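PDB 4GWI: platelet aggregation factor Sm-hPAF from Streptococcus mitis, which binds fucosylated Lewis-type glycans through this F-type lectin domain and, as a cholesterol-dependent cytolysin, probably forms pores in host membranes. Local coordinates for residues A[65-75]-A[137-146]. The protein carries 2 engineered substitutions. Sequence-based numbering, arbitrary orientation.
With CA (calcium ion), chain F; FUC (alpha-L-fucopyranose), chain B.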
loop_
_atom_site.group_PDB
_atom_site.type_symbol
_atom_site.label_atom_id
_atom_site.label_comp_id
_atom_site.label_asym_id
_atom_site.label_seq_id
_atom_site.Cartn_x
_atom_site.Cartn_y
_atom_site.Cartn_z
ATOM N N GLU A 65 15.171 4.262 3.858
ATOM C CA GLU A 65 15.060 5.496 3.137
ATOM C C GLU A 65 14.318 6.513 4.013
ATOM O O GLU A 65 13.474 6.137 4.842
ATOM C CB GLU A 65 14.173 5.232 1.893
ATOM C CG GLU A 65 14.796 4.237 0.944
ATOM C CD GLU A 65 15.822 4.860 0.039
ATOM O OE1 GLU A 65 16.260 4.127 -0.898
ATOM O OE2 GLU A 65 16.176 6.058 0.227
ATOM N N ASN A 66 14.485 7.802 3.707
ATOM C CA ASN A 66 13.738 8.804 4.406
ATOM C C ASN A 66 12.434 9.100 3.667
ATOM O O ASN A 66 12.451 9.733 2.593
ATOM C CB ASN A 66 14.576 10.072 4.562
ATOM C CG ASN A 66 14.012 10.980 5.607
ATOM O OD1 ASN A 66 13.081 11.692 5.342
ATOM N ND2 ASN A 66 14.430 10.818 6.896
ATOM N N VAL A 67 11.362 8.532 4.219
ATOM C CA VAL A 67 10.052 8.489 3.490
ATOM C C VAL A 67 9.272 9.690 3.844
ATOM O O VAL A 67 9.049 10.049 5.065
ATOM C CB VAL A 67 9.306 7.213 3.903
ATOM C CG1 VAL A 67 7.868 7.215 3.271
ATOM C CG2 VAL A 67 10.095 5.951 3.438
ATOM N N GLY A 68 8.763 10.371 2.813
ATOM C CA GLY A 68 7.912 11.476 3.017
ATOM C C GLY A 68 6.443 11.341 2.561
ATOM O O GLY A 68 5.564 12.084 3.054
ATOM N N LYS A 69 6.244 10.409 1.599
ATOM C CA LYS A 69 4.857 10.266 1.067
ATOM C C LYS A 69 4.644 8.842 0.615
ATOM O O LYS A 69 5.547 8.237 -0.008
ATOM C CB LYS A 69 4.582 11.251 -0.118
ATOM C CG LYS A 69 3.134 11.179 -0.670
ATOM C CD LYS A 69 3.139 12.148 -1.894
ATOM C CE LYS A 69 1.846 12.301 -2.611
ATOM N NZ LYS A 69 2.168 13.303 -3.702
ATOM N N VAL A 70 3.479 8.342 0.953
ATOM C CA VAL A 70 3.053 7.004 0.411
ATOM C C VAL A 70 1.684 7.269 -0.239
ATOM O O VAL A 70 0.815 7.868 0.337
ATOM C CB VAL A 70 2.858 5.983 1.545
ATOM C CG1 VAL A 70 2.260 4.629 0.986
ATOM C CG2 VAL A 70 4.253 5.707 2.196
ATOM N N LYS A 71 1.543 6.828 -1.530
ATOM C CA LYS A 71 0.269 7.084 -2.241
ATOM C C LYS A 71 -0.360 5.708 -2.553
ATOM O O LYS A 71 0.340 4.868 -3.086
ATOM C CB LYS A 71 0.567 7.799 -3.575
ATOM C CG LYS A 71 -0.702 8.334 -4.169
ATOM C CD LYS A 71 -0.318 9.452 -5.202
ATOM C CE LYS A 71 -1.632 9.809 -5.913
ATOM N NZ LYS A 71 -1.199 10.649 -7.092
ATOM N N LEU A 72 -1.594 5.538 -2.140
ATOM C CA LEU A 72 -2.285 4.247 -2.353
ATOM C C LEU A 72 -3.286 4.557 -3.527
ATOM O O LEU A 72 -4.030 5.522 -3.491
ATOM C CB LEU A 72 -3.154 3.856 -1.160
ATOM C CG LEU A 72 -2.380 3.681 0.169
ATOM C CD1 LEU A 72 -3.344 2.976 1.116
ATOM C CD2 LEU A 72 -1.044 2.943 0.124
ATOM N N TYR A 73 -3.395 3.575 -4.397
ATOM C CA TYR A 73 -4.428 3.630 -5.474
ATOM C C TYR A 73 -5.315 2.455 -5.296
ATOM O O TYR A 73 -4.844 1.297 -5.272
ATOM C CB TYR A 73 -3.755 3.552 -6.840
ATOM C CG TYR A 73 -2.843 4.714 -7.174
ATOM C CD1 TYR A 73 -3.283 5.663 -8.095
ATOM C CD2 TYR A 73 -1.568 4.863 -6.579
ATOM C CE1 TYR A 73 -2.447 6.713 -8.420
ATOM C CE2 TYR A 73 -0.738 5.942 -6.897
ATOM C CZ TYR A 73 -1.216 6.847 -7.824
ATOM O OH TYR A 73 -0.391 7.869 -8.213
ATOM N N ASN A 74 -6.607 2.714 -5.106
ATOM C CA ASN A 74 -7.575 1.677 -4.784
ATOM C C ASN A 74 -8.019 0.878 -6.003
ATOM O O ASN A 74 -7.877 1.366 -7.118
ATOM C CB ASN A 74 -8.820 2.337 -4.105
ATOM C CG ASN A 74 -9.614 1.367 -3.276
ATOM O OD1 ASN A 74 -9.318 0.174 -3.155
ATOM N ND2 ASN A 74 -10.736 1.891 -2.728
ATOM N N ARG A 75 -8.565 -0.323 -5.762
ATOM C CA ARG A 75 -9.314 -1.007 -6.845
ATOM C C ARG A 75 -10.525 -0.165 -7.222
ATOM O O ARG A 75 -11.161 0.422 -6.347
ATOM C CB ARG A 75 -9.723 -2.346 -6.298
ATOM C CG ARG A 75 -10.438 -3.157 -7.386
ATOM C CD ARG A 75 -10.820 -4.522 -6.828
ATOM N NE ARG A 75 -11.596 -5.257 -7.867
ATOM C CZ ARG A 75 -12.097 -6.494 -7.713
ATOM N NH1 ARG A 75 -11.900 -7.228 -6.583
ATOM N NH2 ARG A 75 -12.788 -7.012 -8.771
ATOM N N SER A 137 -7.034 -5.383 -1.611
ATOM C CA SER A 137 -6.697 -5.171 -3.041
ATOM C C SER A 137 -6.176 -3.768 -3.256
ATOM O O SER A 137 -6.891 -2.829 -2.953
ATOM C CB SER A 137 -7.944 -5.388 -3.930
ATOM O OG SER A 137 -8.291 -6.796 -3.937
ATOM N N LEU A 138 -4.987 -3.665 -3.821
ATOM C CA LEU A 138 -4.433 -2.339 -4.123
ATOM C C LEU A 138 -4.033 -2.311 -5.600
ATOM O O LEU A 138 -3.383 -3.287 -6.104
ATOM C CB LEU A 138 -3.136 -2.153 -3.277
ATOM C CG LEU A 138 -3.482 -2.089 -1.803
ATOM C CD1 LEU A 138 -2.186 -2.444 -0.996
ATOM C CD2 LEU A 138 -3.906 -0.661 -1.454
ATOM N N ALA A 139 -4.420 -1.226 -6.310
ATOM C CA ALA A 139 -3.923 -1.185 -7.679
ATOM C C ALA A 139 -2.460 -0.767 -7.769
ATOM O O ALA A 139 -1.748 -1.112 -8.645
ATOM C CB ALA A 139 -4.780 -0.098 -8.402
ATOM N N GLU A 140 -2.009 0.049 -6.791
ATOM C CA GLU A 140 -0.578 0.475 -6.795
ATOM C C GLU A 140 -0.325 1.149 -5.434
ATOM O O GLU A 140 -1.230 1.751 -4.853
ATOM C CB GLU A 140 -0.370 1.554 -7.929
ATOM C CG GLU A 140 1.141 1.716 -8.239
ATOM C CD GLU A 140 1.781 0.603 -9.088
ATOM O OE1 GLU A 140 1.189 -0.443 -9.429
ATOM O OE2 GLU A 140 3.006 0.733 -9.348
ATOM N N VAL A 141 0.936 0.963 -4.983
ATOM C CA VAL A 141 1.408 1.792 -3.837
ATOM C C VAL A 141 2.717 2.422 -4.318
ATOM O O VAL A 141 3.644 1.727 -4.815
ATOM C CB VAL A 141 1.723 0.825 -2.662
ATOM C CG1 VAL A 141 2.353 1.658 -1.521
ATOM C CG2 VAL A 141 0.433 0.186 -2.132
ATOM N N GLU A 142 2.740 3.737 -4.225
ATOM C CA GLU A 142 3.964 4.490 -4.659
ATOM C C GLU A 142 4.561 5.146 -3.420
ATOM O O GLU A 142 3.809 5.524 -2.485
ATOM C CB GLU A 142 3.564 5.617 -5.649
ATOM C CG GLU A 142 3.041 4.969 -6.957
ATOM C CD GLU A 142 2.540 6.052 -7.912
ATOM O OE1 GLU A 142 2.268 7.223 -7.531
ATOM O OE2 GLU A 142 2.380 5.651 -9.123
ATOM N N VAL A 143 5.886 5.200 -3.388
ATOM C CA VAL A 143 6.539 5.748 -2.129
ATOM C C VAL A 143 7.594 6.772 -2.579
ATOM O O VAL A 143 8.323 6.511 -3.556
ATOM C CB VAL A 143 7.264 4.608 -1.423
ATOM C CG1 VAL A 143 8.042 5.160 -0.178
ATOM C CG2 VAL A 143 6.245 3.517 -0.975
ATOM N N PHE A 144 7.650 7.915 -1.878
ATOM C CA PHE A 144 8.551 9.008 -2.309
ATOM C C PHE A 144 9.407 9.468 -1.138
ATOM O O PHE A 144 8.856 9.544 -0.021
ATOM C CB PHE A 144 7.728 10.166 -2.789
ATOM C CG PHE A 144 6.797 9.765 -3.949
ATOM C CD1 PHE A 144 7.273 9.739 -5.295
ATOM C CD2 PHE A 144 5.487 9.349 -3.659
ATOM C CE1 PHE A 144 6.374 9.314 -6.322
ATOM C CE2 PHE A 144 4.577 8.954 -4.697
ATOM C CZ PHE A 144 5.082 8.892 -5.995
ATOM N N ARG A 145 10.690 9.734 -1.427
ATOM C CA ARG A 145 11.533 10.279 -0.339
ATOM C C ARG A 145 11.204 11.718 -0.007
ATOM O O ARG A 145 10.772 12.493 -0.823
ATOM C CB ARG A 145 12.965 10.231 -0.758
ATOM C CG ARG A 145 13.514 8.895 -1.085
ATOM C CD ARG A 145 15.006 9.048 -1.539
ATOM N NE ARG A 145 15.599 7.781 -1.888
ATOM C CZ ARG A 145 15.860 7.346 -3.126
ATOM N NH1 ARG A 145 16.380 6.101 -3.310
ATOM N NH2 ARG A 145 15.546 8.098 -4.215
ATOM N N SER A 146 11.431 12.100 1.241
ATOM C CA SER A 146 11.444 13.534 1.640
ATOM C C SER A 146 12.494 14.270 0.837
ATOM O O SER A 146 13.510 13.740 0.516
ATOM C CB SER A 146 11.958 13.625 3.107
ATOM O OG SER A 146 11.100 12.927 3.908
HETATM CA CA CA F . -0.447 -1.960 -10.394
HETATM C C1 FUC B . -15.310 -9.374 -8.067
HETATM C C2 FUC B . -15.559 -9.489 -6.575
HETATM C C3 FUC B . -15.026 -10.780 -6.034
HETATM C C4 FUC B . -13.541 -10.833 -6.327
HETATM C C5 FUC B . -13.384 -10.710 -7.827
HETATM C C6 FUC B . -11.936 -10.786 -8.253
HETATM O O2 FUC B . -16.955 -9.415 -6.337
HETATM O O3 FUC B . -15.253 -10.820 -4.684
HETATM O O4 FUC B . -12.912 -9.784 -5.641
HETATM O O5 FUC B . -13.934 -9.516 -8.300
HETATM O O HOH W 1 -9.489 -2.418 -2.288
HETATM O O HOH W 2 -11.072 -6.550 -3.922
#
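Antiparallel pairing of strand 65-74 with strand 140-145, from Lys69–Phe144 to Tyr73–Glu140, builds part of one sheet of the lectin domain and runs from a salt bridge to the sugar pocket. Its inner face carries Val70, Leu72, Val141 and Val143; Val125, Val127 and Trp57 of the facing five-stranded sheet close over them, the sandwich of an F-type lectin. On the other face, Tyr73 OH donates to Glu142 OE1 (2.8 Å) from above the carboxylate plane, ring and carboxylate being turned 67° apart. Two classic beta bulges interrupt the register. At one, Phe144 O accepts from both Gly68 N and Lys69 N; at the other, Tyr73 O accepts from Ala139 N at 2.8 Å and, weakly, from Glu140 N. This second bulge sits at the calcium ion, bound by Ala139 O and Glu140 OE1 together with Arg31, Asp34, Asn36 and Ser45; the Glu140 carboxylate also has Gly35 as a polar partner. Beyond it, Arg75, CG anti to the backbone N (chi1 -177°) and extended to NE, reaches fucose, NH1 to O4, and NH2 to O5 at 2.8 Å; a water links NH1 to Ser137 OG, itself held by Thr47. At the opposite end from the sugar, Arg145 grips Glu65 side-on, NE to OE2 (177°) and NH1 to OE1, both from above the carboxylate plane.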